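Local coordinates for hypothetical protein Atu1540 (Agrobacterium tumefaciens str. C58, PDB 2HWJ) that is of unknown function but belongs to a putative ParB-like nuclease family, so a role in nucleic acid processing is possible yet unproven, at residues 134-144 and 158-169. Residues are numbered along the deposited sequence; the frame is centred on the assembly and turned at random.
Sequences DPFRSLAGALR and EFGWADFLRRRI
A140 and L165 interlock helices 135-144 and 158-166 by knobs-into-holes packing: the methyl of A140 sits among E158, W161, A162 and L165, while L165 enters the hole formed by F136, L139, A140 and L143. This buried contact joins two helices of the putative ParB-like nuclease family region, with 13 residues between the segments. The axes of these short segments come within 8.0 Å and make an angle of 112°; the nearest CA atoms, those of F136 and A162, are 4.9 Å apart, and the methyls of A140 and A162 lie at this point. Apolar contacts continue at L143, whose CD1 meets W161 CE3 at 3.7 Å, the two side chains crossing at about a right angle, and at L139, whose CD2 touches both L165 CD1 and I169 CD1.

Two CH-pi contacts flank this apolar centre. R166 CB lies over one face of the F136 ring, 3.7 Å from its centroid. R137 CD stands over the centre of the F159 ring; with CG anti to the backbone N (chi1 177°) and the chain bent at chi2, its guanidinium rises above the ring, nearly perpendicular to it, one face against E158 CB and F159 CE1 near its plane.

Salt bridges join the helices at both ends of the contact. E158 OE2 meets R144 NH2 at 2.8 Å, though the hydrogen bond is weak. R166 NH2 bonds to OD2 of D134 at 2.9 Å and 163°, approaching from above the carboxylate plane. Further out, R137 NH1 pairs with E28 and R144 NH1 with E204 of the third subunit. Helix 178-189 packs beside L139, L165 and I169, while W161 stacks on Y149 and bonds through NE1 to P198 O. D134 also occupies the N-cap, its OD1 accepting weak bonds from the backbone N of F136 and R137.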
loop_
_atom_site.group_PDB
_atom_site.type_symbol
_atom_site.label_atom_id
_atom_site.label_comp_id
_atom_site.label_asym_id
_atom_site.label_seq_id
_atom_site.Cartn_x
_atom_site.Cartn_y
_atom_site.Cartn_z
ATOM N N ASP A 134 -8.374 16.957 -20.770
ATOM C CA ASP A 134 -9.356 17.065 -19.697
ATOM C C ASP A 134 -9.157 18.341 -18.820
ATOM O O ASP A 134 -8.301 18.424 -17.961
ATOM C CB ASP A 134 -9.599 15.765 -18.961
ATOM C CG ASP A 134 -10.503 15.926 -17.683
ATOM O OD1 ASP A 134 -11.092 17.042 -17.485
ATOM O OD2 ASP A 134 -10.624 14.935 -16.846
ATOM N N PRO A 135 -9.966 19.374 -19.076
ATOM C CA PRO A 135 -9.679 20.634 -18.368
ATOM C C PRO A 135 -9.882 20.490 -16.877
ATOM O O PRO A 135 -9.224 21.184 -16.107
ATOM C CB PRO A 135 -10.671 21.660 -18.985
ATOM C CG PRO A 135 -11.797 20.779 -19.638
ATOM C CD PRO A 135 -11.101 19.465 -20.035
ATOM N N PHE A 136 -10.741 19.592 -16.421
ATOM C CA PHE A 136 -10.767 19.399 -14.939
ATOM C C PHE A 136 -9.535 18.715 -14.434
ATOM O O PHE A 136 -9.132 18.949 -13.272
ATOM C CB PHE A 136 -12.064 18.775 -14.411
ATOM C CG PHE A 136 -13.222 19.688 -14.593
ATOM C CD1 PHE A 136 -13.977 19.646 -15.787
ATOM C CD2 PHE A 136 -13.477 20.714 -13.660
ATOM C CE1 PHE A 136 -15.002 20.552 -16.016
ATOM C CE2 PHE A 136 -14.525 21.645 -13.884
ATOM C CZ PHE A 136 -15.295 21.545 -15.064
ATOM N N ARG A 137 -8.895 17.915 -15.292
ATOM C CA ARG A 137 -7.652 17.390 -14.849
ATOM C C ARG A 137 -6.665 18.545 -14.536
ATOM O O ARG A 137 -5.890 18.446 -13.542
ATOM C CB ARG A 137 -7.119 16.423 -15.852
ATOM C CG ARG A 137 -5.791 15.884 -15.497
ATOM C CD ARG A 137 -5.852 15.137 -14.231
ATOM N NE ARG A 137 -4.549 14.629 -13.888
ATOM C CZ ARG A 137 -3.563 15.393 -13.408
ATOM N NH1 ARG A 137 -3.758 16.697 -13.240
ATOM N NH2 ARG A 137 -2.375 14.865 -13.125
ATOM N N SER A 138 -6.686 19.638 -15.329
ATOM C CA SER A 138 -5.731 20.740 -15.106
ATOM C C SER A 138 -6.091 21.488 -13.869
ATOM O O SER A 138 -5.229 21.935 -13.095
ATOM C CB SER A 138 -5.776 21.739 -16.206
ATOM O OG SER A 138 -5.326 21.195 -17.401
ATOM N N LEU A 139 -7.388 21.675 -13.705
ATOM C CA LEU A 139 -7.874 22.347 -12.521
ATOM C C LEU A 139 -7.460 21.562 -11.273
ATOM O O LEU A 139 -6.868 22.151 -10.386
ATOM C CB LEU A 139 -9.391 22.509 -12.563
ATOM C CG LEU A 139 -9.900 23.401 -11.426
ATOM C CD1 LEU A 139 -9.411 24.858 -11.537
ATOM C CD2 LEU A 139 -11.377 23.349 -11.285
ATOM N N ALA A 140 -7.745 20.245 -11.235
ATOM C CA ALA A 140 -7.349 19.417 -10.140
ATOM C C ALA A 140 -5.808 19.489 -9.915
ATOM O O ALA A 140 -5.345 19.565 -8.787
ATOM C CB ALA A 140 -7.835 18.022 -10.333
ATOM N N GLY A 141 -5.008 19.537 -10.965
ATOM C CA GLY A 141 -3.522 19.682 -10.774
ATOM C C GLY A 141 -3.234 20.982 -10.051
ATOM O O GLY A 141 -2.489 21.012 -9.052
ATOM N N ALA A 142 -3.877 22.060 -10.493
ATOM C CA ALA A 142 -3.455 23.381 -10.095
ATOM C C ALA A 142 -3.868 23.511 -8.672
ATOM O O ALA A 142 -3.136 24.122 -7.880
ATOM C CB ALA A 142 -4.122 24.390 -10.902
ATOM N N LEU A 143 -4.997 22.876 -8.340
ATOM C CA LEU A 143 -5.567 22.871 -7.000
ATOM C C LEU A 143 -4.572 22.322 -6.042
ATOM O O LEU A 143 -4.383 22.861 -4.947
ATOM C CB LEU A 143 -6.726 21.912 -6.928
ATOM C CG LEU A 143 -7.975 22.061 -6.075
ATOM C CD1 LEU A 143 -8.543 20.677 -5.770
ATOM C CD2 LEU A 143 -7.744 22.786 -4.832
ATOM N N ARG A 144 -3.922 21.231 -6.450
ATOM C CA ARG A 144 -3.033 20.602 -5.536
ATOM C C ARG A 144 -1.830 21.489 -5.372
ATOM O O ARG A 144 -1.313 21.644 -4.275
ATOM C CB ARG A 144 -2.608 19.239 -5.995
ATOM C CG ARG A 144 -2.008 18.448 -4.839
ATOM C CD ARG A 144 -0.951 17.452 -5.247
ATOM N NE ARG A 144 -1.057 17.154 -6.658
ATOM C CZ ARG A 144 -0.065 17.360 -7.505
ATOM N NH1 ARG A 144 1.093 17.807 -7.019
ATOM N NH2 ARG A 144 -0.236 17.102 -8.816
ATOM N N GLU A 158 -5.514 12.679 -8.567
ATOM C CA GLU A 158 -5.971 13.844 -9.279
ATOM C C GLU A 158 -7.240 13.614 -10.050
ATOM O O GLU A 158 -8.135 14.439 -10.038
ATOM C CB GLU A 158 -4.880 14.347 -10.235
ATOM C CG GLU A 158 -3.758 15.088 -9.557
ATOM C CD GLU A 158 -2.634 14.195 -9.094
ATOM O OE1 GLU A 158 -2.666 12.926 -9.308
ATOM O OE2 GLU A 158 -1.703 14.797 -8.494
ATOM N N PHE A 159 -7.332 12.498 -10.708
ATOM C CA PHE A 159 -8.512 12.256 -11.447
ATOM C C PHE A 159 -9.768 12.157 -10.563
ATOM O O PHE A 159 -10.875 12.494 -11.010
ATOM C CB PHE A 159 -8.314 11.081 -12.395
ATOM C CG PHE A 159 -7.741 11.497 -13.741
ATOM C CD1 PHE A 159 -6.463 11.097 -14.137
ATOM C CD2 PHE A 159 -8.468 12.355 -14.594
ATOM C CE1 PHE A 159 -5.944 11.508 -15.388
ATOM C CE2 PHE A 159 -7.961 12.774 -15.844
ATOM C CZ PHE A 159 -6.705 12.331 -16.243
ATOM N N GLY A 160 -9.576 11.771 -9.296
ATOM C CA GLY A 160 -10.641 11.781 -8.282
ATOM C C GLY A 160 -11.116 13.169 -7.941
ATOM O O GLY A 160 -12.316 13.449 -7.892
ATOM N N TRP A 161 -10.160 14.062 -7.774
ATOM C CA TRP A 161 -10.449 15.480 -7.567
ATOM C C TRP A 161 -11.077 16.116 -8.807
ATOM O O TRP A 161 -12.047 16.896 -8.689
ATOM C CB TRP A 161 -9.190 16.223 -7.126
ATOM C CG TRP A 161 -8.928 15.952 -5.662
ATOM C CD1 TRP A 161 -8.195 14.926 -5.128
ATOM C CD2 TRP A 161 -9.496 16.647 -4.560
ATOM N NE1 TRP A 161 -8.248 14.971 -3.785
ATOM C CE2 TRP A 161 -9.041 16.011 -3.397
ATOM C CE3 TRP A 161 -10.331 17.782 -4.445
ATOM C CZ2 TRP A 161 -9.359 16.463 -2.128
ATOM C CZ3 TRP A 161 -10.669 18.233 -3.176
ATOM C CH2 TRP A 161 -10.168 17.570 -2.026
ATOM N N ALA A 162 -10.561 15.768 -9.984
ATOM C CA ALA A 162 -11.155 16.284 -11.194
ATOM C C ALA A 162 -12.615 15.825 -11.347
ATOM O O ALA A 162 -13.460 16.596 -11.717
ATOM C CB ALA A 162 -10.327 15.903 -12.410
ATOM N N ASP A 163 -12.925 14.577 -11.038
ATOM C CA ASP A 163 -14.294 14.194 -11.128
ATOM C C ASP A 163 -15.177 14.979 -10.090
ATOM O O ASP A 163 -16.250 15.479 -10.401
ATOM C CB ASP A 163 -14.418 12.669 -11.069
ATOM C CG ASP A 163 -15.847 12.217 -10.673
ATOM O OD1 ASP A 163 -16.833 12.669 -11.349
ATOM O OD2 ASP A 163 -16.027 11.434 -9.688
ATOM N N PHE A 164 -14.703 15.151 -8.870
ATOM C CA PHE A 164 -15.431 15.942 -7.886
ATOM C C PHE A 164 -15.714 17.346 -8.465
ATOM O O PHE A 164 -16.856 17.764 -8.535
ATOM C CB PHE A 164 -14.578 15.980 -6.624
ATOM C CG PHE A 164 -15.093 16.880 -5.524
ATOM C CD1 PHE A 164 -16.129 16.487 -4.712
ATOM C CD2 PHE A 164 -14.464 18.088 -5.239
ATOM C CE1 PHE A 164 -16.558 17.281 -3.682
ATOM C CE2 PHE A 164 -14.918 18.886 -4.195
ATOM C CZ PHE A 164 -15.957 18.475 -3.441
ATOM N N LEU A 165 -14.688 18.042 -8.958
ATOM C CA LEU A 165 -14.885 19.380 -9.383
ATOM C C LEU A 165 -15.819 19.380 -10.585
ATOM O O LEU A 165 -16.550 20.403 -10.805
ATOM C CB LEU A 165 -13.589 20.075 -9.708
ATOM C CG LEU A 165 -12.548 20.055 -8.584
ATOM C CD1 LEU A 165 -11.180 20.141 -9.162
ATOM C CD2 LEU A 165 -12.777 21.118 -7.474
ATOM N N ARG A 166 -15.871 18.282 -11.360
ATOM C CA ARG A 166 -16.445 18.495 -12.677
ATOM C C ARG A 166 -17.881 18.457 -12.504
ATOM O O ARG A 166 -18.610 18.997 -13.371
ATOM C CB ARG A 166 -15.996 17.548 -13.766
ATOM C CG ARG A 166 -17.021 16.603 -14.352
ATOM C CD ARG A 166 -16.281 15.272 -14.787
ATOM N NE ARG A 166 -15.349 15.620 -15.863
ATOM C CZ ARG A 166 -14.043 15.426 -15.860
ATOM N NH1 ARG A 166 -13.457 14.801 -14.892
ATOM N NH2 ARG A 166 -13.342 15.849 -16.886
ATOM N N ARG A 167 -18.303 17.893 -11.368
ATOM C CA ARG A 167 -19.743 17.819 -11.103
ATOM C C ARG A 167 -20.268 19.067 -10.387
ATOM O O ARG A 167 -21.417 19.165 -10.096
ATOM C CB ARG A 167 -20.067 16.560 -10.322
ATOM C CG ARG A 167 -19.207 15.391 -10.698
ATOM C CD ARG A 167 -19.442 14.186 -9.813
ATOM N NE ARG A 167 -20.485 13.392 -10.407
ATOM C CZ ARG A 167 -20.352 12.147 -10.853
ATOM N NH1 ARG A 167 -19.197 11.514 -10.773
ATOM N NH2 ARG A 167 -21.408 11.531 -11.384
ATOM N N ARG A 168 -19.396 20.040 -10.171
ATOM C CA ARG A 168 -19.644 21.144 -9.253
ATOM C C ARG A 168 -19.181 22.476 -9.762
ATOM O O ARG A 168 -19.554 23.469 -9.243
ATOM C CB ARG A 168 -18.870 20.898 -7.974
ATOM C CG ARG A 168 -19.629 20.019 -7.041
ATOM C CD ARG A 168 -18.784 19.555 -5.909
ATOM N NE ARG A 168 -19.486 18.490 -5.200
ATOM C CZ ARG A 168 -19.426 17.214 -5.542
ATOM N NH1 ARG A 168 -18.668 16.875 -6.574
ATOM N NH2 ARG A 168 -20.082 16.284 -4.846
ATOM N N ILE A 169 -18.276 22.519 -10.717
ATOM C CA ILE A 169 -17.895 23.800 -11.231
ATOM C C ILE A 169 -18.283 23.806 -12.711
ATOM O O ILE A 169 -18.054 22.834 -13.447
ATOM C CB ILE A 169 -16.418 24.087 -10.975
ATOM C CG1 ILE A 169 -16.095 24.144 -9.476
ATOM C CG2 ILE A 169 -15.987 25.394 -11.640
ATOM C CD1 ILE A 169 -14.554 24.333 -9.228
#